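Exotoxin 3 (Staphylococcus aureus, PDB 2Z8L) binds the sialylated glycan sialyl Lewis X and belongs to the staphylococcal superantigen-like toxins, pairing an OB-fold domain with a beta-grasp domain. Local coordinates at residues K33-Y38 with L77-V82; F115-E120 with H128-Y133; I171-G176 with N199-E204. All coordinates share one frame; numbering follows the deposited sequence.

Interaction 1 (K33-Y38 with L77-V82)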
# COMPACT_ATOMS: atom_id res chain seq x y z
N LYS A 33 5.69 11.81 6.33
CA LYS A 33 4.62 12.37 7.11
C LYS A 33 4.54 13.88 6.99
O LYS A 33 5.57 14.57 7.08
CB LYS A 33 4.81 11.99 8.58
CG LYS A 33 4.72 10.49 8.78
CD LYS A 33 5.22 10.00 10.12
CE LYS A 33 5.23 8.44 10.10
NZ LYS A 33 6.44 7.77 9.44
N ASN A 34 3.31 14.38 6.89
CA ASN A 34 3.03 15.79 6.87
C ASN A 34 3.85 16.56 5.84
O ASN A 34 4.49 17.61 6.12
CB ASN A 34 3.19 16.38 8.26
CG ASN A 34 2.62 17.77 8.36
OD1 ASN A 34 1.64 18.09 7.73
ND2 ASN A 34 3.29 18.65 9.14
N VAL A 35 3.80 16.10 4.62
CA VAL A 35 4.54 16.77 3.56
C VAL A 35 3.59 17.57 2.65
O VAL A 35 2.39 17.31 2.60
CB VAL A 35 5.45 15.79 2.83
CG1 VAL A 35 6.55 15.29 3.80
CG2 VAL A 35 4.68 14.68 2.31
N THR A 36 4.14 18.58 1.97
CA THR A 36 3.37 19.40 1.06
C THR A 36 3.72 19.03 -0.36
O THR A 36 4.89 19.06 -0.74
CB THR A 36 3.63 20.91 1.30
OG1 THR A 36 3.30 21.22 2.67
CG2 THR A 36 2.77 21.74 0.41
N GLY A 37 2.70 18.61 -1.10
CA GLY A 37 2.79 18.15 -2.49
C GLY A 37 2.29 19.21 -3.43
O GLY A 37 1.30 19.87 -3.17
N TYR A 38 3.00 19.36 -4.55
CA TYR A 38 2.63 20.28 -5.59
C TYR A 38 2.16 19.52 -6.81
O TYR A 38 2.86 18.68 -7.34
CB TYR A 38 3.80 21.19 -5.93
CG TYR A 38 4.07 22.12 -4.76
CD1 TYR A 38 3.49 23.36 -4.68
CD2 TYR A 38 4.88 21.71 -3.71
CE1 TYR A 38 3.74 24.20 -3.59
CE2 TYR A 38 5.10 22.49 -2.63
CZ TYR A 38 4.54 23.75 -2.56
OH TYR A 38 4.80 24.58 -1.46
N LEU A 77 -0.01 16.05 3.81
CA LEU A 77 -0.10 14.71 3.23
C LEU A 77 0.80 13.71 3.93
O LEU A 77 1.86 14.07 4.44
CB LEU A 77 0.26 14.77 1.75
CG LEU A 77 -0.54 15.74 0.90
CD1 LEU A 77 -0.05 15.71 -0.53
CD2 LEU A 77 -1.99 15.39 0.98
N ASP A 78 0.38 12.45 3.90
CA ASP A 78 1.24 11.31 4.23
C ASP A 78 1.45 10.54 2.91
O ASP A 78 0.52 10.41 2.13
CB ASP A 78 0.55 10.39 5.19
CG ASP A 78 0.55 10.88 6.65
OD1 ASP A 78 1.19 11.90 6.98
OD2 ASP A 78 -0.12 10.18 7.47
N ILE A 79 2.68 10.12 2.64
CA ILE A 79 2.97 9.37 1.41
C ILE A 79 3.71 8.08 1.70
O ILE A 79 4.75 8.08 2.35
CB ILE A 79 3.79 10.21 0.40
CG1 ILE A 79 3.16 11.61 0.31
CG2 ILE A 79 3.87 9.44 -0.94
CD1 ILE A 79 3.78 12.50 -0.64
N PHE A 80 3.20 6.97 1.17
CA PHE A 80 3.89 5.69 1.23
C PHE A 80 4.65 5.51 -0.05
O PHE A 80 4.04 5.32 -1.10
CB PHE A 80 2.88 4.54 1.43
CG PHE A 80 3.52 3.24 1.64
CD1 PHE A 80 4.26 2.98 2.80
CD2 PHE A 80 3.49 2.28 0.64
CE1 PHE A 80 4.91 1.75 2.94
CE2 PHE A 80 4.15 1.06 0.79
CZ PHE A 80 4.82 0.80 1.94
N VAL A 81 5.97 5.57 0.05
CA VAL A 81 6.88 5.58 -1.07
C VAL A 81 7.58 4.21 -1.23
O VAL A 81 8.13 3.65 -0.26
CB VAL A 81 7.97 6.72 -0.90
CG1 VAL A 81 8.98 6.65 -2.06
CG2 VAL A 81 7.32 8.08 -0.76
N VAL A 82 7.52 3.67 -2.46
CA VAL A 82 8.29 2.51 -2.89
C VAL A 82 8.99 2.93 -4.17
O VAL A 82 8.36 3.30 -5.13
CB VAL A 82 7.39 1.25 -3.11
CG1 VAL A 82 8.25 0.09 -3.62
CG2 VAL A 82 6.66 0.91 -1.84

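Interaction 2 (F115-E120 with H128-Y133). Unlike the reference sequence in segment 128-133: H132 (reference Tyr).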
# COMPACT_ATOMS: atom_id res chain seq x y z
N PHE A 115 -6.08 -10.80 10.94
CA PHE A 115 -5.55 -11.21 9.66
C PHE A 115 -5.54 -12.73 9.67
O PHE A 115 -4.73 -13.29 10.40
CB PHE A 115 -4.12 -10.66 9.49
CG PHE A 115 -3.53 -10.83 8.15
CD1 PHE A 115 -4.28 -11.10 7.01
CD2 PHE A 115 -2.18 -10.64 8.00
CE1 PHE A 115 -3.68 -11.20 5.75
CE2 PHE A 115 -1.59 -10.78 6.77
CZ PHE A 115 -2.33 -11.04 5.66
N VAL A 116 -6.48 -13.34 8.96
CA VAL A 116 -6.68 -14.83 9.02
C VAL A 116 -5.95 -15.39 7.81
O VAL A 116 -6.33 -15.13 6.67
CB VAL A 116 -8.17 -15.21 8.99
CG1 VAL A 116 -8.35 -16.68 9.09
CG2 VAL A 116 -8.95 -14.58 10.17
N ILE A 117 -4.87 -16.12 8.06
CA ILE A 117 -4.01 -16.61 7.05
C ILE A 117 -4.20 -18.12 6.93
O ILE A 117 -3.88 -18.85 7.87
CB ILE A 117 -2.59 -16.30 7.39
CG1 ILE A 117 -2.42 -14.77 7.54
CG2 ILE A 117 -1.61 -16.86 6.34
CD1 ILE A 117 -1.27 -14.40 8.37
N LYS A 118 -4.68 -18.55 5.78
CA LYS A 118 -4.92 -19.98 5.53
C LYS A 118 -3.79 -20.45 4.67
O LYS A 118 -3.76 -20.09 3.49
CB LYS A 118 -6.26 -20.19 4.85
CG LYS A 118 -7.41 -19.89 5.79
CD LYS A 118 -8.72 -20.45 5.33
CE LYS A 118 -9.77 -20.44 6.48
NZ LYS A 118 -10.83 -21.53 6.32
N LYS A 119 -2.88 -21.24 5.26
CA LYS A 119 -1.64 -21.65 4.61
C LYS A 119 -1.72 -23.11 4.22
O LYS A 119 -1.93 -23.95 5.09
CB LYS A 119 -0.46 -21.41 5.54
CG LYS A 119 0.92 -21.65 4.86
CD LYS A 119 2.08 -21.44 5.79
CE LYS A 119 3.37 -21.85 5.13
NZ LYS A 119 3.34 -21.64 3.66
N GLU A 120 -1.50 -23.42 2.95
CA GLU A 120 -1.44 -24.82 2.52
C GLU A 120 -0.28 -25.53 3.20
O GLU A 120 0.84 -25.02 3.27
CB GLU A 120 -1.33 -24.93 1.00
CG GLU A 120 -2.59 -24.51 0.27
CD GLU A 120 -2.56 -24.81 -1.25
OE1 GLU A 120 -1.68 -25.57 -1.74
OE2 GLU A 120 -3.47 -24.28 -1.96
N HIS A 128 -3.93 -19.62 10.59
CA HIS A 128 -3.24 -18.83 11.59
C HIS A 128 -4.01 -17.53 11.74
O HIS A 128 -4.37 -16.93 10.76
CB HIS A 128 -1.83 -18.50 11.10
CG HIS A 128 -0.99 -19.70 10.79
ND1 HIS A 128 -0.18 -20.26 11.74
CD2 HIS A 128 -0.75 -20.37 9.64
CE1 HIS A 128 0.50 -21.26 11.21
NE2 HIS A 128 0.17 -21.36 9.93
N VAL A 129 -4.20 -17.07 12.97
CA VAL A 129 -4.90 -15.83 13.17
C VAL A 129 -3.93 -14.84 13.79
O VAL A 129 -3.45 -15.05 14.90
CB VAL A 129 -6.12 -15.96 14.11
CG1 VAL A 129 -6.83 -14.57 14.26
CG2 VAL A 129 -7.09 -17.04 13.64
N LYS A 130 -3.70 -13.75 13.09
CA LYS A 130 -2.78 -12.72 13.51
C LYS A 130 -3.61 -11.43 13.56
O LYS A 130 -4.81 -11.48 13.36
CB LYS A 130 -1.62 -12.59 12.56
CG LYS A 130 -0.76 -13.85 12.41
CD LYS A 130 0.11 -14.05 13.65
CE LYS A 130 0.86 -15.36 13.61
NZ LYS A 130 1.32 -15.78 14.99
N ARG A 131 -2.98 -10.36 14.01
CA ARG A 131 -3.58 -8.99 13.95
C ARG A 131 -2.74 -8.16 13.05
O ARG A 131 -1.53 -8.35 12.97
CB ARG A 131 -3.56 -8.35 15.34
CG ARG A 131 -4.34 -9.03 16.34
CD ARG A 131 -5.78 -8.79 16.14
NE ARG A 131 -6.57 -9.33 17.24
CZ ARG A 131 -7.84 -9.03 17.48
NH1 ARG A 131 -8.51 -8.16 16.73
NH2 ARG A 131 -8.45 -9.59 18.52
N HIS A 132 -3.36 -7.18 12.39
CA HIS A 132 -2.59 -6.21 11.68
C HIS A 132 -3.03 -4.87 12.26
O HIS A 132 -4.17 -4.47 12.13
CB HIS A 132 -2.90 -6.23 10.20
CG HIS A 132 -2.13 -5.23 9.41
ND1 HIS A 132 -0.79 -5.38 9.14
CD2 HIS A 132 -2.51 -4.06 8.83
CE1 HIS A 132 -0.38 -4.35 8.42
NE2 HIS A 132 -1.40 -3.54 8.21
N TYR A 133 -2.08 -4.18 12.83
CA TYR A 133 -2.35 -2.91 13.47
C TYR A 133 -2.37 -1.76 12.47
O TYR A 133 -1.41 -1.55 11.70
CB TYR A 133 -1.33 -2.69 14.56
CG TYR A 133 -1.32 -3.80 15.55
CD1 TYR A 133 -2.40 -4.00 16.40
CD2 TYR A 133 -0.26 -4.70 15.63
CE1 TYR A 133 -2.44 -5.02 17.32
CE2 TYR A 133 -0.29 -5.74 16.57
CZ TYR A 133 -1.39 -5.90 17.41
OH TYR A 133 -1.42 -6.91 18.36

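Interaction 3 (I171-G176 with N199-E204). Unlike the reference sequence in segment 171-176: I171 (reference Thr). Unlike the reference sequence in segment 199-204: M203 (reference Ile).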
# COMPACT_ATOMS: atom_id res chain seq x y z
N ILE A 171 -11.72 -6.80 4.25
CA ILE A 171 -13.16 -6.75 4.37
C ILE A 171 -13.52 -5.62 5.33
O ILE A 171 -12.93 -5.48 6.43
CB ILE A 171 -13.72 -8.07 4.91
CG1 ILE A 171 -13.30 -9.24 4.02
CG2 ILE A 171 -15.27 -7.95 5.03
CD1 ILE A 171 -13.38 -10.66 4.69
N MET A 172 -14.47 -4.80 4.90
CA MET A 172 -14.86 -3.63 5.66
C MET A 172 -16.06 -3.97 6.54
O MET A 172 -16.77 -4.96 6.33
CB MET A 172 -15.18 -2.48 4.70
CG MET A 172 -14.10 -2.24 3.65
SD MET A 172 -12.55 -1.74 4.41
CE MET A 172 -12.91 -0.08 4.97
N LYS A 173 -16.25 -3.15 7.57
CA LYS A 173 -17.40 -3.35 8.47
C LYS A 173 -18.75 -3.33 7.75
O LYS A 173 -19.69 -4.06 8.15
CB LYS A 173 -17.34 -2.31 9.59
CG LYS A 173 -16.16 -2.58 10.54
CD LYS A 173 -15.99 -1.56 11.62
CE LYS A 173 -14.82 -1.94 12.51
NZ LYS A 173 -14.53 -0.81 13.42
N ASP A 174 -18.88 -2.50 6.72
CA ASP A 174 -20.13 -2.46 5.94
C ASP A 174 -20.29 -3.60 4.90
O ASP A 174 -21.34 -3.72 4.26
CB ASP A 174 -20.31 -1.06 5.31
CG ASP A 174 -19.49 -0.84 4.04
OD1 ASP A 174 -18.73 -1.71 3.57
OD2 ASP A 174 -19.63 0.28 3.51
N GLY A 175 -19.29 -4.46 4.79
CA GLY A 175 -19.31 -5.63 3.92
C GLY A 175 -18.60 -5.47 2.58
O GLY A 175 -18.40 -6.45 1.83
N GLY A 176 -18.20 -4.24 2.27
CA GLY A 176 -17.41 -4.00 1.07
C GLY A 176 -16.06 -4.68 1.25
O GLY A 176 -15.61 -4.94 2.39
N ASN A 199 -12.49 1.47 9.60
CA ASN A 199 -13.62 0.67 9.20
C ASN A 199 -13.23 -0.70 8.64
O ASN A 199 -14.09 -1.43 8.14
CB ASN A 199 -14.47 1.41 8.17
CG ASN A 199 -15.24 2.59 8.76
OD1 ASN A 199 -15.36 2.73 9.97
ND2 ASN A 199 -15.72 3.44 7.89
N ILE A 200 -11.96 -1.06 8.66
CA ILE A 200 -11.58 -2.40 8.28
C ILE A 200 -12.03 -3.34 9.37
O ILE A 200 -11.76 -3.12 10.57
CB ILE A 200 -10.03 -2.50 8.08
CG1 ILE A 200 -9.58 -1.58 6.97
CG2 ILE A 200 -9.62 -3.95 7.76
CD1 ILE A 200 -8.05 -1.41 6.83
N GLU A 201 -12.70 -4.42 8.97
CA GLU A 201 -13.15 -5.44 9.92
C GLU A 201 -12.14 -6.56 10.09
O GLU A 201 -11.88 -7.00 11.20
CB GLU A 201 -14.50 -6.02 9.46
CG GLU A 201 -15.10 -7.11 10.39
CD GLU A 201 -15.19 -6.76 11.88
OE1 GLU A 201 -15.25 -5.56 12.27
OE2 GLU A 201 -15.24 -7.72 12.71
N LYS A 202 -11.65 -7.09 8.98
CA LYS A 202 -10.84 -8.29 8.99
C LYS A 202 -10.11 -8.40 7.65
O LYS A 202 -10.48 -7.76 6.67
CB LYS A 202 -11.73 -9.48 9.23
CG LYS A 202 -11.15 -10.79 8.88
CD LYS A 202 -12.07 -11.92 9.21
CE LYS A 202 -13.43 -11.80 8.53
NZ LYS A 202 -14.10 -13.16 8.56
N MET A 203 -9.00 -9.14 7.61
CA MET A 203 -8.30 -9.38 6.38
C MET A 203 -8.05 -10.87 6.32
O MET A 203 -7.95 -11.54 7.36
CB MET A 203 -7.01 -8.61 6.37
CG MET A 203 -7.33 -7.15 6.57
SD MET A 203 -5.96 -6.10 6.56
CE MET A 203 -5.07 -6.79 7.89
N GLU A 204 -8.09 -11.39 5.09
CA GLU A 204 -7.92 -12.83 4.87
C GLU A 204 -6.86 -13.04 3.83
O GLU A 204 -6.66 -12.20 2.97
CB GLU A 204 -9.24 -13.42 4.42
CG GLU A 204 -10.40 -13.08 5.27
CD GLU A 204 -11.70 -13.61 4.72
OE1 GLU A 204 -11.81 -13.86 3.48
OE2 GLU A 204 -12.64 -13.77 5.54

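Interaction 1 (K33-Y38 with L77-V82)
V35 and L77 form an antiparallel hydrogen-bonded pair, V35 N to L77 O at 2.8 Å and L77 N to V35 O at 3.0 Å, although the short strands 35-38 and 77-81 run at 83° to each other. The preceding residue, N34, also faces L77, so that two successive residues, N34 and V35, stand opposite L77 in a G1 beta bulge. Here the chain turns a corner between strand 30-33, which pairs with 77-81, and strand 35-42, a change of direction within the curled sheet of the OB-fold domain. The backbone N-H of N34 is hydrogen-bonded to the carboxylate of D78, with N34 N 3.3 Å from D78 OD1 and lying nearly in line with the C-O bond. D78 OD1 also touches K33 CA, while its second oxygen, OD2, makes a salt bridge with K136; the side-chain oxygen OD1 of N34 is hydrogen-bonded to K101 NZ. On the apolar side, V35 CG2 sits between its own backbone N and carbonyl carbon (chi1 of V35 -66°) and meets I79 CD1 at 3.8 Å, the two side chains crossing at about a right angle. L77 lies on the same face as V35: its CB is 3.4 Å from V35 O and its CD1 4.0 Å from G37 N. L77 packs on L48 and I79 on F50, both of strand 45-52.

Interaction 2 (F115-E120 with H128-Y133)
Across the beta hairpin of strands 114-121 and 124-131, F115 pairs with K130 and I117 with H128, both hydrogen-bonded, with the non-hydrogen-bonded pair V116-V129 between them. The I117-H128 pair is nearly straight in both directions: I117 N reaches H128 O at 2.9 Å, and H128 N reaches I117 O at 2.8 Å. At the other pair the bond from F115 N to K130 O is just as short, 2.8 Å, but the donor stands 53° out of the carbonyl plane, whereas K130 N meets F115 O with a smaller tilt. V116 CA adds a CA-H...O contact to H128 O. The hairpin forms one margin of the beta-grasp sheet, strand 124-131 being outermost and 114-121 lying next to strand 200-207. F115, I117, H128 and K130 share the face that carries helix 141-155, where L148 packs on F115, L152 on I117 and Y151 on K130. The F115 ring is carried along its own strand by a chi1 of -172°, which sets CG opposite the backbone N, and I117 CG1 lies 3.9 Å above the ring plane, over its centre. The far end of I117, CD1, touches K130 CG at 4.1 Å, the aliphatic part of a lysine chain bent at chi2. H128 presents the edge of its imidazole to the first strand: I117 O lies near the ring plane, 3.9 Å from H128 CD2, and K119 CB flanks the same edge. The ring of F156 meets the H128 imidazole with planes inclined at about 60°, and the backbone O of F156 accepts a hydrogen bond from K119 NZ.

Interaction 3 (I171-G176 with N199-E204)
I171 O accepts from two successive amides, E201 N at 2.8 Å and K202 N at 3.3 Å, the mark of a classic beta bulge between strands 167-172 and 200-207 of the beta-grasp sheet. I171 N returns a bond to K202 O, and past the bulge K173 N is bonded to N199 O at 2.8 Å. M172, bent at chi2 and chi3, curls back over the second strand: SD lies 3.9 Å from I200 CG1, and CE reaches N199 O at 3.6 Å. The extended K173 chain crosses E201 at about a right angle, its CG 3.6 Å from E201 OE1, while K173 NZ is hydrogen-bonded to R198 O. Further out, I195 packs on both M172 and I200, and the M172 side chain lies about 6 Å from the bound sialic acid. A type I turn from M172 to G175 leads away from the strand, and D174 OD1 takes the amide of G176 in an Asx turn. At the other end K202 NZ forms a salt bridge with E204 OE2, its hydrogen bond weak, and the same OE2 lies 3.3 Å from I171 CD1.

In the fold
Interactions 2 and 3 hold one beta-grasp sheet and touch through its adjacent strands 114-121 and 200-207, where V116 N lies 2.8 Å from M203 O, a probable hydrogen bond, and H132 packs on M203. Interaction 1 belongs to the OB-fold domain; its centre is 29 Å from that of interaction 2, on the opposite side of the chain's centre. Interactions 1 and 2 are partly buried, and each has apolar side chains turned inward. The 171-176/199-204 contact lies at the surface near the glycan, with the charged side chains of K173, E201 and K202 along it. Irregular pairing at bulges distinguishes interactions 1 and 3 from the regular alternation of interaction 2.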